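Glutathione S-transferase omega-like 2 (Saccharomyces cerevisiae, PDB 5LKB) uses glutathione to reduce dehydroascorbate, dimethylarsinic acid and the disulfide HED as a one-cysteine thiol transferase, and reacts with glutathionyl-(hydro)quinones. Local coordinates at residues Tyr38-Ser43 with Arg51-Arg56; Gly66-His71 with Asn132-Gly137; His99-Gly104 with Arg334-Phe339; Lys139-Leu144 with Val158-Asp163. All coordinates share one frame; numbering follows the deposited sequence.

Interaction 1 (Tyr38-Ser43 with Arg51-Arg56); sequences YWLYVS and RTLITR
Leu40 lays its CD2 methyl over the side chain of Thr52, 3.4 Å from OG1 and a little farther from CB. This is the first strand and first helix of the thioredoxin fold, the opening half of a beta-alpha-beta crossover made of strand 38-42, helix 47-58 and strand 66-69. Strand and helix axes pass 9.8 Å apart at 140°, the helix running back against the strand. Leu40 and Val42 are successive inward-facing residues of the strand, and Tyr41 between them faces the other side of the sheet. With CG anti to the backbone N (chi1 -178°), Leu40 reaches straight out to the helix, where its CD2 also meets CD of Arg56 at 4.1 Å. Val42 takes the neighbouring place: both of its methyls rest on CD2 of Leu53, CG1 at 3.9 Å. The hydroxyl of Thr52, lying against carbon on the strand side, is not left wanting in this buried layer, since it hydrogen-bonds back to Ala49 O one turn earlier. Arg56 likewise offers the strand its aliphatic part, while its guanidinium binds the carbonyls of Ile65 and Asp100. On the far side of the helix, helices 174-182 and 285-304 pack against Thr55. There Arg51 O accepts from Thr55 twice, from opposite faces of the carbonyl plane: Thr55 N at 3.1 Å and Thr55 OG1 at 2.9 Å.

Interaction 2 (Gly66-His71 with Asn132-Gly137); sequences GCSVVH and NEPHYG
At the edge strand of the thioredoxin-fold sheet, Ser68 of strand 66-69 meets the loop that leads toward helix 141-148, touching Asn132 and Pro134. Its OG lies 3.2 Å from Pro134 CD and slightly farther from CG, so the hydroxyl rests on the border of the proline ring. The CB of Ser68 is 3.7 Å from Asn132 O, and a water bridges the same two residues. That water is 2.8 Å from Ser68 OG and appears to donate to Asn132 O, 3.1 Å away. The torsion of Ser68 (chi1 -62°) sets OG beside its own backbone N, where it also hydrogen-bonds with the indole NE1 of Trp39.

Glu133 ties the loop to itself: its carboxylate receives two successive amides. Tyr136 N reaches the syn lone pair of OE1 at 2.8 Å, whereas His135 N comes to OE2 from above the carboxylate plane, at 2.9 Å. The turn is thus folded round an acidic side chain, and OE2 is also tied to Tyr41 OH of the inner strand 38-42. Pro134 CG in turn lies over one face of the His135 ring, near its rim.

Strand 66-69 pairs in parallel with strand 38-42; the loop lies across the face of these strands turned away from helix 47-58, which packs against Cys67 on the other side of the sheet.

Interaction 3 (His99-Gly104 with Arg334-Phe339); sequences HDVAGG and RYTTDF
Val101 and Tyr335 meet with their side chains slanting across one another, the CG2 methyl of Val101 lying 4.1 Å from Tyr335 CB. The phenol ring takes little part, for the side chain of Tyr335 leads away from the contact and puts one face of its ring over Arg334 CG. Val101 CG2 comes still nearer to the backbone, 3.6 Å from Tyr335 O. Ala102 brings its CB to the same carbonyl oxygen at 3.7 Å, so two neighbouring residues of the 99-104 loop rest against one peptide group. In the reverse sense, the methyl of Thr336 approaches the carbonyl of Val101, with CG2 3.7 Å from Val101 O. A chi1 of 59° turns Thr336 OG1 away from this meeting, to Ala332 O and to His50 NE2, and leaves the methyl for Val101.

Each partner is a turn held by bonds of its own. Asp100 makes an Asx turn, its OD2 accepting from Ala102 N and also from Gly104 N, each at 2.9 Å and from opposite faces of the carboxylate plane. A type I beta turn, Arg334 to Thr337, follows helix 331-334, and Asp338 then N-caps helix 339-349. The contact therefore joins a loop of the thioredoxin-like domain to the helical C-terminal domain of the GST fold, with Leu53 and Ile54 of helix 47-58 alongside Thr336.

Between the two turns the chemistry is methyl against methylene and methyl against carbonyl oxygen: the facing surfaces fit by shape, while the polar tie between the domains lies to one side, where Thr336 OG1 bonds to His50 of helix 47-58.

Interaction 4 (Lys139-Leu144 with Val158-Asp163); sequences KRISDL and VPVLWD
Ile141 drives its CD1 methyl against Val158, and this is the tightest point of the contact: CD1 to Val158 CG1 is only 3.4 Å, shorter than usual for two carbons. The two side chains cross at about a right angle. Ile141 CD1 also meets CG2 of Val160 tip to tip, at 4.0 Å, so one methyl serves two valines. A turn of helix farther on, Leu144 sets its CD2 squarely over Trp162 in a CH-pi contact, 3.7 Å from the centroid of the six-membered ring and 6° off the ring normal. The carbonyl of Leu144 follows, its O 3.4 Å from Trp162 CZ3. A chi1 of -179° carries the indole of Trp162 away from its backbone N and out beneath the helix, where NE1 is bound by Tyr136 OH.

In the thioredoxin fold of GSTs the residue before the cis-proline holds the glutathione backbone, and here Val158, followed by the cis peptide to Pro159, is a glutathione-binding residue. Its side chain is close to those of Trp79 and the nucleophile Cys46, and its O hydrogen-bonds a glycerol, probably from the crystallisation liquor. Helix 141-148 backs strand 160-163 on the face of the sheet turned away from helix 174-182, which packs on Pro159 and Leu161.

Toward solvent the contact thins out. Arg140 turns from the strand to a salt bridge with Asp75, and exposed Lys139 precedes it. At the start of the helix Asp143 OD2 takes Arg140 N from above the carboxylate plane at 3.2 Å, and the backbone of Ile141 bonds to that of Trp79.

In the fold
From the N terminus, interaction 1 closes first, a short loop between strand 38-42 and helix 47-58. Interaction 2 opens next at strand 66-69, the parallel neighbour of strand 38-42, and spans some sixty residues. Interaction 3 starts inside that span and ends near the C-terminal helices, so the two cross. Interaction 4 lies wholly within the loop of interaction 3 but about 11 Å from it at the nearest atoms. Strand 38-42 is the hub: it pairs with strands 66-69 and 160-163, joining interactions 1, 2 and 4 in one sheet. Interaction 3 reaches it through helix 47-58 and brings in the C-terminal domain.

Interaction 1 (Tyr38-Ser43 with Arg51-Arg56)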
loop_
_atom_site.group_PDB
_atom_site.type_symbol
_atom_site.label_atom_id
_atom_site.label_comp_id
_atom_site.label_asym_id
_atom_site.label_seq_id
_atom_site.Cartn_x
_atom_site.Cartn_y
_atom_site.Cartn_z
ATOM N N TYR A 38 2.292 12.427 39.287
ATOM C CA TYR A 38 2.713 11.587 38.162
ATOM C C TYR A 38 2.429 12.261 36.827
ATOM O O TYR A 38 1.516 13.080 36.694
ATOM C CB TYR A 38 2.030 10.220 38.268
ATOM C CG TYR A 38 2.335 9.516 39.599
ATOM C CD1 TYR A 38 3.508 8.816 39.796
ATOM C CD2 TYR A 38 1.430 9.570 40.616
ATOM C CE1 TYR A 38 3.805 8.211 41.016
ATOM C CE2 TYR A 38 1.715 8.993 41.841
ATOM C CZ TYR A 38 2.887 8.280 42.014
ATOM O OH TYR A 38 3.235 7.647 43.235
ATOM N N TRP A 39 3.198 11.838 35.824
ATOM C CA TRP A 39 3.154 12.424 34.500
ATOM C C TRP A 39 3.230 11.288 33.486
ATOM O O TRP A 39 3.817 10.240 33.733
ATOM C CB TRP A 39 4.350 13.351 34.249
ATOM C CG TRP A 39 3.986 14.526 33.375
ATOM C CD1 TRP A 39 4.286 14.708 32.070
ATOM C CD2 TRP A 39 3.256 15.665 33.788
ATOM N NE1 TRP A 39 3.766 15.910 31.629
ATOM C CE2 TRP A 39 3.141 16.518 32.692
ATOM C CE3 TRP A 39 2.702 16.056 34.994
ATOM C CZ2 TRP A 39 2.499 17.744 32.781
ATOM C CZ3 TRP A 39 2.065 17.226 35.076
ATOM C CH2 TRP A 39 1.953 18.077 33.968
ATOM N N LEU A 40 2.585 11.500 32.358
ATOM C CA LEU A 40 2.511 10.516 31.293
ATOM C C LEU A 40 3.138 11.155 30.066
ATOM O O LEU A 40 2.567 12.098 29.493
ATOM C CB LEU A 40 1.046 10.101 31.069
ATOM C CG LEU A 40 0.866 9.021 29.997
ATOM C CD1 LEU A 40 1.569 7.697 30.512
ATOM C CD2 LEU A 40 -0.582 8.782 29.746
ATOM N N TYR A 41 4.300 10.635 29.627
ATOM C CA TYR A 41 4.989 11.109 28.427
ATOM C C TYR A 41 4.715 10.116 27.298
ATOM O O TYR A 41 4.925 8.919 27.464
ATOM C CB TYR A 41 6.505 11.169 28.644
ATOM C CG TYR A 41 6.962 12.214 29.677
ATOM C CD1 TYR A 41 7.152 13.541 29.294
ATOM C CD2 TYR A 41 7.180 11.878 31.008
ATOM C CE1 TYR A 41 7.550 14.502 30.208
ATOM C CE2 TYR A 41 7.591 12.829 31.910
ATOM C CZ TYR A 41 7.818 14.118 31.504
ATOM O OH TYR A 41 8.222 15.061 32.441
ATOM N N VAL A 42 4.231 10.625 26.153
ATOM C CA VAL A 42 3.770 9.775 25.066
ATOM C C VAL A 42 4.262 10.326 23.746
ATOM O O VAL A 42 4.720 11.465 23.644
ATOM C CB VAL A 42 2.234 9.699 24.992
ATOM C CG1 VAL A 42 1.638 9.230 26.305
ATOM C CG2 VAL A 42 1.646 11.050 24.667
ATOM N N SER A 43 4.156 9.476 22.717
ATOM C CA SER A 43 3.991 9.929 21.336
ATOM C C SER A 43 2.580 9.622 20.897
ATOM O O SER A 43 2.065 8.556 21.171
ATOM C CB SER A 43 4.961 9.254 20.372
ATOM O OG SER A 43 4.642 9.556 19.008
ATOM N N ARG A 51 -2.612 3.509 23.977
ATOM C CA ARG A 51 -3.426 2.775 24.937
ATOM C C ARG A 51 -3.582 3.575 26.192
ATOM O O ARG A 51 -4.669 3.611 26.749
ATOM C CB ARG A 51 -2.758 1.457 25.320
ATOM C CG ARG A 51 -2.478 0.434 24.183
ATOM C CD ARG A 51 -1.546 -0.606 24.748
ATOM N NE ARG A 51 -1.562 -1.839 23.975
ATOM C CZ ARG A 51 -0.965 -2.951 24.362
ATOM N NH1 ARG A 51 -0.336 -2.968 25.548
ATOM N NH2 ARG A 51 -1.032 -4.024 23.604
ATOM N N THR A 52 -2.505 4.210 26.617
ATOM C CA THR A 52 -2.522 4.912 27.896
ATOM C C THR A 52 -3.303 6.211 27.812
ATOM O O THR A 52 -3.912 6.615 28.809
ATOM C CB THR A 52 -1.100 5.128 28.425
ATOM O OG1 THR A 52 -0.371 6.109 27.712
ATOM C CG2 THR A 52 -0.293 3.861 28.423
ATOM N N LEU A 53 -3.282 6.906 26.659
ATOM C CA LEU A 53 -4.068 8.117 26.498
ATOM C C LEU A 53 -5.555 7.802 26.537
ATOM O O LEU A 53 -6.323 8.514 27.196
ATOM C CB LEU A 53 -3.735 8.798 25.200
ATOM C CG LEU A 53 -2.379 9.402 25.064
ATOM C CD1 LEU A 53 -2.230 10.026 23.648
ATOM C CD2 LEU A 53 -2.081 10.473 26.103
ATOM N N ILE A 54 -5.983 6.747 25.853
ATOM C CA ILE A 54 -7.383 6.366 25.833
ATOM C C ILE A 54 -7.841 6.046 27.265
ATOM O O ILE A 54 -8.905 6.480 27.726
ATOM C CB ILE A 54 -7.639 5.175 24.889
ATOM C CG1 ILE A 54 -7.358 5.616 23.434
ATOM C CG2 ILE A 54 -9.058 4.678 25.008
ATOM C CD1 ILE A 54 -7.067 4.474 22.512
ATOM N N THR A 55 -7.037 5.261 27.967
ATOM C CA THR A 55 -7.399 4.817 29.306
ATOM C C THR A 55 -7.403 5.988 30.279
ATOM O O THR A 55 -8.326 6.105 31.100
ATOM C CB THR A 55 -6.432 3.718 29.745
ATOM O OG1 THR A 55 -6.468 2.602 28.830
ATOM C CG2 THR A 55 -6.852 3.137 31.099
ATOM N N ARG A 56 -6.422 6.877 30.182
ATOM C CA ARG A 56 -6.412 8.102 30.967
ATOM C C ARG A 56 -7.702 8.896 30.799
ATOM O O ARG A 56 -8.269 9.433 31.770
ATOM C CB ARG A 56 -5.149 8.925 30.680
ATOM C CG ARG A 56 -5.134 10.339 31.267
ATOM C CD ARG A 56 -3.802 10.922 31.024
ATOM N NE ARG A 56 -3.697 12.366 31.251
ATOM C CZ ARG A 56 -3.809 13.337 30.352
ATOM N NH1 ARG A 56 -4.064 13.091 29.051
ATOM N NH2 ARG A 56 -3.589 14.590 30.723
#

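Interaction 2 (Gly66-His71 with Asn132-Gly137)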
loop_
_atom_site.group_PDB
_atom_site.type_symbol
_atom_site.label_atom_id
_atom_site.label_comp_id
_atom_site.label_asym_id
_atom_site.label_seq_id
_atom_site.Cartn_x
_atom_site.Cartn_y
_atom_site.Cartn_z
ATOM N N GLY A 66 -0.714 14.702 34.429
ATOM C CA GLY A 66 -0.433 15.554 33.277
ATOM C C GLY A 66 0.094 14.740 32.142
ATOM O O GLY A 66 0.583 13.638 32.353
ATOM N N CYS A 67 0.118 15.333 30.938
ATOM C CA CYS A 67 0.669 14.641 29.779
ATOM C C CYS A 67 1.503 15.586 28.922
ATOM O O CYS A 67 1.135 16.758 28.765
ATOM C CB CYS A 67 -0.497 14.121 28.976
ATOM S SG CYS A 67 -0.139 13.397 27.342
ATOM N N SER A 68 2.583 15.059 28.362
ATOM C CA SER A 68 3.439 15.775 27.448
ATOM C C SER A 68 3.696 14.850 26.266
ATOM O O SER A 68 3.667 13.623 26.422
ATOM C CB SER A 68 4.758 16.202 28.058
ATOM O OG SER A 68 4.449 17.110 29.138
ATOM N N VAL A 69 3.982 15.433 25.103
ATOM C CA VAL A 69 4.004 14.682 23.829
ATOM C C VAL A 69 5.322 14.937 23.096
ATOM O O VAL A 69 5.668 16.087 22.792
ATOM C CB VAL A 69 2.811 15.062 22.947
ATOM C CG1 VAL A 69 2.845 14.161 21.709
ATOM C CG2 VAL A 69 1.534 14.913 23.673
ATOM N N VAL A 70 6.056 13.862 22.792
ATOM C CA VAL A 70 7.254 13.962 21.989
ATOM C C VAL A 70 6.915 14.228 20.520
ATOM O O VAL A 70 5.790 13.993 20.074
ATOM C CB VAL A 70 8.123 12.696 22.108
ATOM C CG1 VAL A 70 8.658 12.567 23.568
ATOM C CG2 VAL A 70 7.423 11.440 21.666
ATOM N N HIS A 71 7.929 14.674 19.791
ATOM C CA HIS A 71 7.852 14.882 18.346
ATOM C C HIS A 71 7.579 13.554 17.677
ATOM O O HIS A 71 8.011 12.494 18.134
ATOM C CB HIS A 71 9.164 15.460 17.850
ATOM C CG HIS A 71 9.082 16.189 16.553
ATOM N ND1 HIS A 71 8.970 15.543 15.349
ATOM C CD2 HIS A 71 9.150 17.512 16.271
ATOM C CE1 HIS A 71 8.975 16.442 14.377
ATOM N NE2 HIS A 71 9.094 17.649 14.913
ATOM N N ASN A 132 6.802 20.670 24.829
ATOM C CA ASN A 132 8.032 20.671 25.584
ATOM C C ASN A 132 7.955 19.594 26.657
ATOM O O ASN A 132 6.901 19.010 26.931
ATOM C CB ASN A 132 8.264 22.057 26.188
ATOM C CG ASN A 132 7.192 22.459 27.191
ATOM O OD1 ASN A 132 6.011 22.131 27.058
ATOM N ND2 ASN A 132 7.594 23.237 28.203
ATOM N N GLU A 133 9.113 19.345 27.285
ATOM C CA GLU A 133 9.189 18.583 28.521
ATOM C C GLU A 133 9.130 19.641 29.633
ATOM O O GLU A 133 10.119 20.363 29.826
ATOM C CB GLU A 133 10.495 17.769 28.541
ATOM C CG GLU A 133 10.594 16.721 29.660
ATOM C CD GLU A 133 10.599 17.405 31.026
ATOM O OE1 GLU A 133 11.658 18.018 31.319
ATOM O OE2 GLU A 133 9.563 17.366 31.721
ATOM N N PRO A 134 7.995 19.807 30.313
ATOM C CA PRO A 134 7.775 21.023 31.124
ATOM C C PRO A 134 8.378 21.012 32.521
ATOM O O PRO A 134 8.395 22.082 33.132
ATOM C CB PRO A 134 6.245 21.105 31.209
ATOM C CG PRO A 134 5.825 19.638 31.231
ATOM C CD PRO A 134 6.826 18.897 30.371
ATOM N N HIS A 135 8.881 19.890 33.031
ATOM C CA HIS A 135 9.392 19.888 34.409
ATOM C C HIS A 135 10.878 20.241 34.495
ATOM O O HIS A 135 11.286 20.980 35.414
ATOM C CB HIS A 135 9.072 18.542 35.049
ATOM C CG HIS A 135 7.617 18.262 35.098
ATOM N ND1 HIS A 135 6.747 18.966 35.894
ATOM C CD2 HIS A 135 6.856 17.413 34.367
ATOM C CE1 HIS A 135 5.517 18.522 35.706
ATOM N NE2 HIS A 135 5.564 17.570 34.785
ATOM N N TYR A 136 11.679 19.785 33.539
ATOM C CA TYR A 136 13.124 19.966 33.535
ATOM C C TYR A 136 13.671 20.593 32.275
ATOM O O TYR A 136 14.896 20.767 32.182
ATOM C CB TYR A 136 13.816 18.607 33.755
ATOM C CG TYR A 136 13.058 17.750 34.735
ATOM C CD1 TYR A 136 13.115 17.999 36.107
ATOM C CD2 TYR A 136 12.233 16.730 34.304
ATOM C CE1 TYR A 136 12.380 17.249 36.993
ATOM C CE2 TYR A 136 11.499 15.965 35.179
ATOM C CZ TYR A 136 11.566 16.226 36.543
ATOM O OH TYR A 136 10.799 15.468 37.412
ATOM N N GLY A 137 12.840 20.826 31.255
ATOM C CA GLY A 137 13.333 21.260 29.951
ATOM C C GLY A 137 14.168 20.264 29.182
ATOM O O GLY A 137 15.010 20.667 28.376
HETATM O O HOH W 1 4.148 19.683 28.180
#

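Interaction 3 (His99-Gly104 with Arg334-Phe339)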
loop_
_atom_site.group_PDB
_atom_site.type_symbol
_atom_site.label_atom_id
_atom_site.label_comp_id
_atom_site.label_asym_id
_atom_site.label_seq_id
_atom_site.Cartn_x
_atom_site.Cartn_y
_atom_site.Cartn_z
ATOM N N HIS A 99 -3.382 19.053 31.003
ATOM C CA HIS A 99 -4.546 18.310 31.427
ATOM C C HIS A 99 -5.507 17.993 30.297
ATOM O O HIS A 99 -6.627 17.545 30.548
ATOM C CB HIS A 99 -5.251 19.055 32.568
ATOM C CG HIS A 99 -4.427 19.119 33.813
ATOM N ND1 HIS A 99 -4.761 19.896 34.897
ATOM C CD2 HIS A 99 -3.273 18.489 34.139
ATOM C CE1 HIS A 99 -3.846 19.738 35.839
ATOM N NE2 HIS A 99 -2.919 18.904 35.399
ATOM N N ASP A 100 -5.068 18.175 29.044
ATOM C CA ASP A 100 -5.859 17.844 27.867
ATOM C C ASP A 100 -5.657 16.363 27.559
ATOM O O ASP A 100 -4.637 15.781 27.932
ATOM C CB ASP A 100 -5.380 18.698 26.684
ATOM C CG ASP A 100 -5.985 18.281 25.318
ATOM O OD1 ASP A 100 -7.183 18.615 25.118
ATOM O OD2 ASP A 100 -5.265 17.725 24.434
ATOM N N VAL A 101 -6.666 15.753 26.911
ATOM C CA VAL A 101 -6.596 14.322 26.543
ATOM C C VAL A 101 -5.395 13.972 25.683
ATOM O O VAL A 101 -4.930 12.830 25.709
ATOM C CB VAL A 101 -7.887 13.822 25.860
ATOM C CG1 VAL A 101 -9.068 13.878 26.797
ATOM C CG2 VAL A 101 -8.143 14.616 24.593
ATOM N N ALA A 102 -4.910 14.902 24.878
ATOM C CA ALA A 102 -3.764 14.715 23.999
ATOM C C ALA A 102 -2.632 15.698 24.291
ATOM O O ALA A 102 -1.847 16.037 23.424
ATOM C CB ALA A 102 -4.231 14.777 22.542
ATOM N N GLY A 103 -2.490 16.102 25.569
ATOM C CA GLY A 103 -1.384 16.991 25.902
ATOM C C GLY A 103 -1.451 18.390 25.326
ATOM O O GLY A 103 -0.436 19.102 25.342
ATOM N N GLY A 104 -2.570 18.753 24.726
ATOM C CA GLY A 104 -2.734 20.045 24.052
ATOM C C GLY A 104 -2.376 20.056 22.580
ATOM O O GLY A 104 -2.490 21.121 21.939
ATOM N N ARG A 334 -11.548 9.220 19.615
ATOM C CA ARG A 334 -11.373 10.182 18.525
ATOM C C ARG A 334 -10.298 11.205 18.867
ATOM O O ARG A 334 -9.430 11.515 18.044
ATOM C CB ARG A 334 -12.690 10.915 18.297
ATOM C CG ARG A 334 -12.685 11.829 17.152
ATOM C CD ARG A 334 -14.135 12.279 17.062
ATOM N NE ARG A 334 -14.410 13.183 15.972
ATOM C CZ ARG A 334 -15.655 13.559 15.635
ATOM N NH1 ARG A 334 -16.730 13.114 16.317
ATOM N NH2 ARG A 334 -15.832 14.378 14.631
ATOM N N TYR A 335 -10.388 11.789 20.072
ATOM C CA TYR A 335 -9.584 12.971 20.380
ATOM C C TYR A 335 -8.221 12.642 20.934
ATOM O O TYR A 335 -7.420 13.552 21.197
ATOM C CB TYR A 335 -10.376 13.968 21.252
ATOM C CG TYR A 335 -11.587 14.476 20.500
ATOM C CD1 TYR A 335 -11.438 15.268 19.382
ATOM C CD2 TYR A 335 -12.853 14.084 20.844
ATOM C CE1 TYR A 335 -12.558 15.732 18.633
ATOM C CE2 TYR A 335 -13.975 14.529 20.099
ATOM C CZ TYR A 335 -13.791 15.340 18.996
ATOM O OH TYR A 335 -14.850 15.804 18.232
ATOM N N THR A 336 -7.875 11.353 20.967
ATOM C CA THR A 336 -6.505 10.917 21.170
ATOM C C THR A 336 -5.862 10.346 19.929
ATOM O O THR A 336 -4.687 9.962 19.995
ATOM C CB THR A 336 -6.404 9.851 22.254
ATOM O OG1 THR A 336 -7.155 8.677 22.003
ATOM C CG2 THR A 336 -6.859 10.419 23.649
ATOM N N THR A 337 -6.602 10.315 18.816
ATOM C CA THR A 337 -6.145 9.732 17.546
ATOM C C THR A 337 -5.704 10.878 16.656
ATOM O O THR A 337 -6.536 11.703 16.249
ATOM C CB THR A 337 -7.241 8.906 16.912
ATOM O OG1 THR A 337 -7.639 7.869 17.814
ATOM C CG2 THR A 337 -6.761 8.239 15.594
ATOM N N ASP A 338 -4.403 10.951 16.363
ATOM C CA ASP A 338 -3.807 12.028 15.577
ATOM C C ASP A 338 -3.194 11.365 14.340
ATOM O O ASP A 338 -2.095 10.803 14.388
ATOM C CB ASP A 338 -2.802 12.851 16.393
ATOM C CG ASP A 338 -2.307 14.065 15.629
ATOM O OD1 ASP A 338 -1.957 13.975 14.402
ATOM O OD2 ASP A 338 -2.255 15.143 16.270
ATOM N N PHE A 339 -3.920 11.446 13.220
ATOM C CA PHE A 339 -3.446 10.810 12.009
ATOM C C PHE A 339 -2.235 11.501 11.387
ATOM O O PHE A 339 -1.494 10.837 10.654
ATOM C CB PHE A 339 -4.576 10.719 10.980
ATOM C CG PHE A 339 -5.699 9.755 11.379
ATOM C CD1 PHE A 339 -5.444 8.383 11.474
ATOM C CD2 PHE A 339 -6.965 10.211 11.691
ATOM C CE1 PHE A 339 -6.435 7.510 11.832
ATOM C CE2 PHE A 339 -7.980 9.333 12.057
ATOM C CZ PHE A 339 -7.743 7.994 12.139
#

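Interaction 4 (Lys139-Leu144 with Val158-Asp163)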
loop_
_atom_site.group_PDB
_atom_site.type_symbol
_atom_site.label_atom_id
_atom_site.label_comp_id
_atom_site.label_asym_id
_atom_site.label_seq_id
_atom_site.Cartn_x
_atom_site.Cartn_y
_atom_site.Cartn_z
ATOM N N LYS A 139 15.452 17.855 26.362
ATOM C CA LYS A 139 15.172 17.801 24.932
ATOM C C LYS A 139 14.970 16.383 24.442
ATOM O O LYS A 139 14.507 16.194 23.308
ATOM C CB LYS A 139 16.299 18.503 24.179
ATOM C CG LYS A 139 16.588 19.835 24.808
ATOM C CD LYS A 139 17.281 20.850 23.916
ATOM C CE LYS A 139 18.611 20.368 23.360
ATOM N NZ LYS A 139 19.804 20.892 24.087
ATOM N N ARG A 140 15.302 15.383 25.252
ATOM C CA ARG A 140 15.290 13.996 24.826
ATOM C C ARG A 140 14.611 13.147 25.873
ATOM O O ARG A 140 14.824 13.335 27.080
ATOM C CB ARG A 140 16.669 13.456 24.559
ATOM C CG ARG A 140 17.371 14.091 23.368
ATOM C CD ARG A 140 16.797 13.641 22.032
ATOM N NE ARG A 140 17.445 14.336 20.941
ATOM C CZ ARG A 140 17.386 13.922 19.676
ATOM N NH1 ARG A 140 16.697 12.831 19.376
ATOM N NH2 ARG A 140 18.033 14.562 18.731
ATOM N N ILE A 141 13.772 12.209 25.451
ATOM C CA ILE A 141 13.201 11.278 26.422
ATOM C C ILE A 141 14.303 10.447 27.123
ATOM O O ILE A 141 14.115 9.972 28.246
ATOM C CB ILE A 141 12.094 10.423 25.751
ATOM C CG1 ILE A 141 11.044 10.063 26.798
ATOM C CG2 ILE A 141 12.647 9.203 25.123
ATOM C CD1 ILE A 141 9.826 9.372 26.314
ATOM N N SER A 142 15.429 10.234 26.463
ATOM C CA SER A 142 16.588 9.579 27.086
ATOM C C SER A 142 17.011 10.297 28.368
ATOM O O SER A 142 17.500 9.637 29.291
ATOM C CB SER A 142 17.792 9.528 26.137
ATOM O OG SER A 142 18.202 10.831 25.761
ATOM N N ASP A 143 16.806 11.621 28.451
ATOM C CA ASP A 143 17.137 12.373 29.674
ATOM C C ASP A 143 16.351 11.869 30.876
ATOM O O ASP A 143 16.879 11.834 31.992
ATOM C CB ASP A 143 16.933 13.876 29.497
ATOM C CG ASP A 143 17.840 14.492 28.404
ATOM O OD1 ASP A 143 18.996 14.054 28.223
ATOM O OD2 ASP A 143 17.381 15.458 27.739
ATOM N N LEU A 144 15.066 11.546 30.699
ATOM C CA LEU A 144 14.259 10.951 31.765
ATOM C C LEU A 144 14.793 9.576 32.159
ATOM O O LEU A 144 14.865 9.240 33.353
ATOM C CB LEU A 144 12.797 10.828 31.317
ATOM C CG LEU A 144 12.128 12.149 31.032
ATOM C CD1 LEU A 144 10.760 12.002 30.269
ATOM C CD2 LEU A 144 11.918 12.935 32.337
ATOM N N VAL A 158 8.522 5.074 24.415
ATOM C CA VAL A 158 7.266 5.605 24.983
ATOM C C VAL A 158 6.272 4.464 25.109
ATOM O O VAL A 158 6.372 3.487 24.391
ATOM C CB VAL A 158 6.669 6.784 24.164
ATOM C CG1 VAL A 158 7.591 7.971 24.234
ATOM C CG2 VAL A 158 6.462 6.365 22.688
ATOM N N PRO A 159 5.296 4.569 25.997
ATOM C CA PRO A 159 4.986 5.611 26.981
ATOM C C PRO A 159 5.874 5.510 28.234
ATOM O O PRO A 159 6.391 4.422 28.556
ATOM C CB PRO A 159 3.551 5.274 27.370
ATOM C CG PRO A 159 3.490 3.864 27.281
ATOM C CD PRO A 159 4.319 3.479 26.113
ATOM N N VAL A 160 5.966 6.618 28.960
ATOM C CA VAL A 160 6.650 6.654 30.247
ATOM C C VAL A 160 5.694 7.214 31.283
ATOM O O VAL A 160 5.162 8.317 31.112
ATOM C CB VAL A 160 7.924 7.492 30.156
ATOM C CG1 VAL A 160 8.511 7.718 31.559
ATOM C CG2 VAL A 160 8.974 6.816 29.263
ATOM N N LEU A 161 5.490 6.459 32.373
ATOM C CA LEU A 161 4.748 6.937 33.546
ATOM C C LEU A 161 5.780 7.333 34.619
ATOM O O LEU A 161 6.580 6.500 35.056
ATOM C CB LEU A 161 3.779 5.879 34.047
ATOM C CG LEU A 161 3.002 6.245 35.307
ATOM C CD1 LEU A 161 2.057 7.419 35.028
ATOM C CD2 LEU A 161 2.248 5.043 35.815
ATOM N N TRP A 162 5.846 8.626 34.896
ATOM C CA TRP A 162 6.945 9.313 35.601
ATOM C C TRP A 162 6.460 9.801 36.956
ATOM O O TRP A 162 5.345 10.312 37.079
ATOM C CB TRP A 162 7.334 10.553 34.821
ATOM C CG TRP A 162 8.495 11.397 35.409
ATOM C CD1 TRP A 162 8.388 12.613 36.049
ATOM C CD2 TRP A 162 9.894 11.101 35.350
ATOM N NE1 TRP A 162 9.635 13.084 36.336
ATOM C CE2 TRP A 162 10.578 12.171 35.987
ATOM C CE3 TRP A 162 10.636 10.044 34.857
ATOM C CZ2 TRP A 162 11.984 12.220 36.070
ATOM C CZ3 TRP A 162 12.042 10.088 34.969
ATOM C CH2 TRP A 162 12.682 11.156 35.609
ATOM N N ASP A 163 7.343 9.667 37.976
ATOM C CA ASP A 163 7.079 10.186 39.315
ATOM C C ASP A 163 7.887 11.446 39.529
ATOM O O ASP A 163 9.122 11.394 39.546
ATOM C CB ASP A 163 7.464 9.160 40.388
ATOM C CG ASP A 163 7.286 9.726 41.779
ATOM O OD1 ASP A 163 6.399 10.580 41.912
ATOM O OD2 ASP A 163 8.012 9.260 42.692
#